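Hypothetical protein PH1789 (Pyrococcus horikoshii, PDB 1WR2) is of unknown function but carries a domain of the ATP-grasp clan, a mixed fold of helices packed on antiparallel beta-sheets. Local coordinates at residues A[165-170]-A[185-190]; A[191-196]-A[216-221]. All blocks are in the same frame, centred on the assembly; numbering follows the deposited sequence.

Contact 1: A[165-170]-A[185-190]; sequences KMIQEI and ADIDAI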
loop_
_atom_site.group_PDB
_atom_site.type_symbol
_atom_site.label_atom_id
_atom_site.label_comp_id
_atom_site.label_asym_id
_atom_site.label_seq_id
_atom_site.Cartn_x
_atom_site.Cartn_y
_atom_site.Cartn_z
ATOM N N LYS A 165 -1.402 21.941 4.831
ATOM C CA LYS A 165 -1.409 22.836 3.693
ATOM C C LYS A 165 -1.520 22.075 2.362
ATOM O O LYS A 165 -2.379 22.392 1.540
ATOM C CB LYS A 165 -0.139 23.689 3.730
ATOM C CG LYS A 165 -0.124 24.891 2.800
ATOM C CD LYS A 165 1.115 25.744 3.078
ATOM C CE LYS A 165 1.289 26.872 2.071
ATOM N NZ LYS A 165 2.549 27.624 2.321
ATOM N N MET A 166 -0.674 21.068 2.148
ATOM C CA MET A 166 -0.732 20.331 0.884
ATOM C C MET A 166 -2.060 19.590 0.712
ATOM O O MET A 166 -2.456 19.260 -0.404
ATOM C CB MET A 166 0.450 19.360 0.758
ATOM C CG MET A 166 0.446 18.189 1.706
ATOM S SD MET A 166 2.025 17.310 1.659
ATOM C CE MET A 166 1.999 16.640 -0.015
ATOM N N ILE A 167 -2.755 19.338 1.816
ATOM C CA ILE A 167 -4.041 18.667 1.733
ATOM C C ILE A 167 -5.082 19.673 1.248
ATOM O O ILE A 167 -5.989 19.334 0.488
ATOM C CB ILE A 167 -4.493 18.115 3.106
ATOM C CG1 ILE A 167 -3.504 17.054 3.602
ATOM C CG2 ILE A 167 -5.887 17.504 2.983
ATOM C CD1 ILE A 167 -3.872 16.466 4.969
ATOM N N GLN A 168 -4.931 20.921 1.676
ATOM C CA GLN A 168 -5.872 21.973 1.306
ATOM C C GLN A 168 -5.639 22.543 -0.089
ATOM O O GLN A 168 -6.537 23.149 -0.674
ATOM C CB GLN A 168 -5.806 23.100 2.337
ATOM C CG GLN A 168 -6.006 22.617 3.759
ATOM C CD GLN A 168 -5.949 23.735 4.778
ATOM O OE1 GLN A 168 -5.138 24.660 4.662
ATOM N NE2 GLN A 168 -6.798 23.647 5.800
ATOM N N GLU A 169 -4.439 22.343 -0.620
ATOM C CA GLU A 169 -4.082 22.856 -1.934
ATOM C C GLU A 169 -4.625 22.077 -3.133
ATOM O O GLU A 169 -4.640 22.601 -4.249
ATOM C CB GLU A 169 -2.555 22.966 -2.040
ATOM C CG GLU A 169 -1.928 23.842 -0.967
ATOM C CD GLU A 169 -0.426 23.991 -1.126
ATOM O OE1 GLU A 169 0.239 23.002 -1.494
ATOM O OE2 GLU A 169 0.092 25.099 -0.870
ATOM N N ILE A 170 -5.067 20.836 -2.932
ATOM C CA ILE A 170 -5.589 20.064 -4.061
ATOM C C ILE A 170 -6.947 20.616 -4.479
ATOM O O ILE A 170 -7.732 21.056 -3.638
ATOM C CB ILE A 170 -5.743 18.551 -3.731
ATOM C CG1 ILE A 170 -6.675 18.361 -2.533
ATOM C CG2 ILE A 170 -4.365 17.926 -3.472
ATOM C CD1 ILE A 170 -6.985 16.904 -2.229
ATOM N N ALA A 185 -14.093 14.087 5.554
ATOM C CA ALA A 185 -13.217 12.947 5.761
ATOM C C ALA A 185 -12.357 13.241 6.984
ATOM O O ALA A 185 -12.339 14.367 7.483
ATOM C CB ALA A 185 -12.342 12.738 4.533
ATOM N N ASP A 186 -11.649 12.230 7.468
ATOM C CA ASP A 186 -10.795 12.411 8.630
ATOM C C ASP A 186 -9.470 13.035 8.203
ATOM O O ASP A 186 -8.487 12.330 7.985
ATOM C CB ASP A 186 -10.540 11.067 9.315
ATOM C CG ASP A 186 -9.907 11.225 10.686
ATOM O OD1 ASP A 186 -9.013 12.083 10.836
ATOM O OD2 ASP A 186 -10.296 10.483 11.613
ATOM N N ILE A 187 -9.448 14.360 8.095
ATOM C CA ILE A 187 -8.253 15.092 7.686
ATOM C C ILE A 187 -7.054 14.839 8.586
ATOM O O ILE A 187 -5.943 14.624 8.103
ATOM C CB ILE A 187 -8.511 16.611 7.669
ATOM C CG1 ILE A 187 -9.726 16.924 6.792
ATOM C CG2 ILE A 187 -7.275 17.343 7.165
ATOM C CD1 ILE A 187 -9.594 16.451 5.374
ATOM N N ASP A 188 -7.279 14.888 9.894
ATOM C CA ASP A 188 -6.212 14.664 10.867
ATOM C C ASP A 188 -5.535 13.314 10.645
ATOM O O ASP A 188 -4.327 13.160 10.858
ATOM C CB ASP A 188 -6.781 14.734 12.285
ATOM C CG ASP A 188 -7.232 16.134 12.659
ATOM O OD1 ASP A 188 -8.024 16.735 11.903
ATOM O OD2 ASP A 188 -6.793 16.632 13.715
ATOM N N ALA A 189 -6.324 12.333 10.226
ATOM C CA ALA A 189 -5.796 11.007 9.961
ATOM C C ALA A 189 -4.871 11.101 8.748
ATOM O O ALA A 189 -3.807 10.487 8.708
ATOM C CB ALA A 189 -6.939 10.036 9.686
ATOM N N ILE A 190 -5.273 11.884 7.757
ATOM C CA ILE A 190 -4.436 12.037 6.576
ATOM C C ILE A 190 -3.148 12.741 6.968
ATOM O O ILE A 190 -2.066 12.348 6.549
ATOM C CB ILE A 190 -5.134 12.850 5.489
ATOM C CG1 ILE A 190 -6.456 12.179 5.116
ATOM C CG2 ILE A 190 -4.224 12.953 4.270
ATOM C CD1 ILE A 190 -7.285 12.953 4.129
#
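I167 meets I187 and I190 through methyl groups, so no flat group faces another across this contact. The flat group beside it is the carboxylate of D186. The backbone N-H of A189 approaches from above its plane, 42° out of it, and D186 OD1 lies 2.8 Å from A189 N. The N-H...O angle of 141° makes this a bent bond. D186 sits right before helix 187-203 and is its N-cap, and the start of that helix would probably stabilise its negative charge. The other oxygen, OD2, accepts from the backbone N of G224. The apolar part centres on one methyl, I167 CD1. It lies 3.6 Å from I190 CG2 and 4.1 Å from I187 CG2. I167 carries CG1 anti to its carbonyl carbon (chi1 -63°), and its extended chain takes CD1 across to the second helix. The side chains of I167 and I190 run at a slant to each other. Both methyls that meet CD1 are CG2 branches, three residues apart on the helix. The contact joins helix 160-168 to the first turn of helix 187-203. F138 of strand 133-140 packs on I167 and I190, and L176 on I167 and I187. The direct contact is apolar: 141 Å² of surface is buried with no hydrogen bond across it, and the bond of the cap stays within 185-190.

Contact 2: A[191-196]-A[216-221]; sequences VDMLLK and VFVYNK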
loop_
_atom_site.group_PDB
_atom_site.type_symbol
_atom_site.label_atom_id
_atom_site.label_comp_id
_atom_site.label_asym_id
_atom_site.label_seq_id
_atom_site.Cartn_x
_atom_site.Cartn_y
_atom_site.Cartn_z
ATOM N N VAL A 191 -3.270 13.788 7.777
ATOM C CA VAL A 191 -2.101 14.533 8.221
ATOM C C VAL A 191 -1.119 13.613 8.939
ATOM O O VAL A 191 0.094 13.717 8.757
ATOM C CB VAL A 191 -2.509 15.677 9.174
ATOM C CG1 VAL A 191 -1.280 16.279 9.823
ATOM C CG2 VAL A 191 -3.279 16.737 8.405
ATOM N N ASP A 192 -1.648 12.712 9.760
ATOM C CA ASP A 192 -0.804 11.781 10.494
ATOM C C ASP A 192 -0.068 10.834 9.535
ATOM O O ASP A 192 1.115 10.544 9.732
ATOM C CB ASP A 192 -1.642 10.981 11.496
ATOM C CG ASP A 192 -0.786 10.131 12.427
ATOM O OD1 ASP A 192 0.080 10.699 13.131
ATOM O OD2 ASP A 192 -0.981 8.899 12.453
ATOM N N MET A 193 -0.754 10.366 8.494
ATOM C CA MET A 193 -0.110 9.472 7.531
ATOM C C MET A 193 1.013 10.170 6.786
ATOM O O MET A 193 2.091 9.613 6.609
ATOM C CB MET A 193 -1.110 8.936 6.520
ATOM C CG MET A 193 -1.871 7.724 7.002
ATOM S SD MET A 193 -2.802 6.982 5.651
ATOM C CE MET A 193 -4.227 8.078 5.621
ATOM N N LEU A 194 0.761 11.398 6.350
ATOM C CA LEU A 194 1.777 12.156 5.633
ATOM C C LEU A 194 3.032 12.356 6.489
ATOM O O LEU A 194 4.157 12.238 5.995
ATOM C CB LEU A 194 1.206 13.514 5.196
ATOM C CG LEU A 194 0.253 13.533 3.991
ATOM C CD1 LEU A 194 -0.432 14.906 3.907
ATOM C CD2 LEU A 194 1.039 13.220 2.700
ATOM N N LEU A 195 2.845 12.662 7.770
ATOM C CA LEU A 195 3.989 12.882 8.659
ATOM C C LEU A 195 4.749 11.583 8.911
ATOM O O LEU A 195 5.974 11.578 8.975
ATOM C CB LEU A 195 3.535 13.498 9.990
ATOM C CG LEU A 195 2.965 14.923 9.941
ATOM C CD1 LEU A 195 2.556 15.339 11.345
ATOM C CD2 LEU A 195 4.000 15.903 9.381
ATOM N N LYS A 196 4.022 10.481 9.058
ATOM C CA LYS A 196 4.666 9.197 9.279
ATOM C C LYS A 196 5.430 8.768 8.028
ATOM O O LYS A 196 6.540 8.249 8.119
ATOM C CB LYS A 196 3.628 8.145 9.694
ATOM C CG LYS A 196 3.217 8.276 11.170
ATOM C CD LYS A 196 2.121 7.300 11.577
ATOM C CE LYS A 196 1.919 7.340 13.096
ATOM N NZ LYS A 196 0.570 6.865 13.500
ATOM N N VAL A 216 -5.531 4.033 -0.393
ATOM C CA VAL A 216 -5.680 4.317 1.028
ATOM C C VAL A 216 -7.138 4.746 1.160
ATOM O O VAL A 216 -7.614 5.551 0.362
ATOM C CB VAL A 216 -4.808 5.503 1.495
ATOM C CG1 VAL A 216 -5.200 5.894 2.922
ATOM C CG2 VAL A 216 -3.335 5.138 1.435
ATOM N N PHE A 217 -7.855 4.202 2.137
ATOM C CA PHE A 217 -9.244 4.597 2.324
ATOM C C PHE A 217 -9.297 5.525 3.529
ATOM O O PHE A 217 -8.732 5.213 4.581
ATOM C CB PHE A 217 -10.158 3.387 2.593
ATOM C CG PHE A 217 -10.345 2.466 1.412
ATOM C CD1 PHE A 217 -10.238 2.934 0.109
ATOM C CD2 PHE A 217 -10.678 1.130 1.612
ATOM C CE1 PHE A 217 -10.462 2.091 -0.975
ATOM C CE2 PHE A 217 -10.903 0.281 0.535
ATOM C CZ PHE A 217 -10.795 0.764 -0.760
ATOM N N VAL A 218 -9.963 6.663 3.376
ATOM C CA VAL A 218 -10.093 7.611 4.475
ATOM C C VAL A 218 -11.551 7.693 4.902
ATOM O O VAL A 218 -12.432 8.010 4.104
ATOM C CB VAL A 218 -9.594 9.019 4.085
ATOM C CG1 VAL A 218 -9.728 9.964 5.273
ATOM C CG2 VAL A 218 -8.137 8.951 3.645
ATOM N N TYR A 219 -11.798 7.395 6.171
ATOM C CA TYR A 219 -13.147 7.414 6.708
ATOM C C TYR A 219 -13.510 8.781 7.268
ATOM O O TYR A 219 -12.688 9.696 7.282
ATOM C CB TYR A 219 -13.281 6.331 7.777
ATOM C CG TYR A 219 -12.912 4.955 7.261
ATOM C CD1 TYR A 219 -13.586 4.397 6.173
ATOM C CD2 TYR A 219 -11.884 4.218 7.849
ATOM C CE1 TYR A 219 -13.246 3.138 5.689
ATOM C CE2 TYR A 219 -11.534 2.957 7.369
ATOM C CZ TYR A 219 -12.219 2.425 6.295
ATOM O OH TYR A 219 -11.897 1.173 5.836
ATOM N N ASN A 220 -14.747 8.920 7.732
ATOM C CA ASN A 220 -15.207 10.195 8.258
ATOM C C ASN A 220 -14.447 10.653 9.490
ATOM O O ASN A 220 -13.672 9.901 10.076
ATOM C CB ASN A 220 -16.706 10.131 8.542
ATOM C CG ASN A 220 -17.496 9.654 7.337
ATOM O OD1 ASN A 220 -17.253 10.090 6.210
ATOM N ND2 ASN A 220 -18.446 8.758 7.570
ATOM N N LYS A 221 -14.673 11.905 9.869
ATOM C CA LYS A 221 -13.998 12.512 11.008
ATOM C C LYS A 221 -13.942 11.621 12.242
ATOM O O LYS A 221 -14.935 10.999 12.623
ATOM C CB LYS A 221 -14.677 13.841 11.357
ATOM C CG LYS A 221 -13.845 14.768 12.237
ATOM C CD LYS A 221 -14.511 16.136 12.354
ATOM C CE LYS A 221 -13.652 17.129 13.126
ATOM N NZ LYS A 221 -13.432 16.719 14.540
#
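M193 lays its sulfur and terminal methyl over one branch of V216. CE is 3.6 Å from V216 CG1, and SD is 3.8 Å from the same CG1. The two side chains run antiparallel and lie alongside each other. M193 runs out nearly straight from its helix and then bends at the last torsion (chi3 -80°). The bend turns CE toward the strand. V216 holds CG1 anti to its backbone N (chi1 170°), and this is the branch that meets the thioether. V218 adds a looser touch, with CG2 at 4.5 Å from M193 CE. V216 and V218 are two residues apart on strand 208-218, so both point to the helix, while F217 between them points away. This is a helix lying against one face of an antiparallel sheet, within the ATP-grasp domain. The sheet holds the strand on both sides: V216 and V218 have backbone bonds to V122 and R120 of strand 120-129, and F217 has one to V226 of strand 225-234. I124, A225, L34 and P35 also touch M193, whose side chain is buried. D192 and K196, four residues apart on the helix, form a salt bridge that lies within 191-196 and does not cross the contact. K196 NZ lies 2.8 Å from D192 OD2 and meets its syn lone pair, on the side of the other oxygen. The same NZ makes a weak hydrogen bond to G33 O.

Contacts 1 and 2 have centres about 8 Å apart and follow each other along the chain, the first closing before the second opens. They share helix 187-203: its first turn serves contact 1, and the residues just after serve contact 2. Helices 160-168 and 187-203 lie side by side against the same six-stranded antiparallel sheet, the first over strands 133-140 and 152-155, the second over the part with 120-129 and 208-218. F138 touches both. The contacts also meet directly. I167 CD1 packs 3.5 Å from V191 CG2, and D186 N lies 2.7 Å from Y219 O in a probable hydrogen bond. Together they tie helix 187-203 of the ATP-grasp domain to its neighbouring helix and to the sheet.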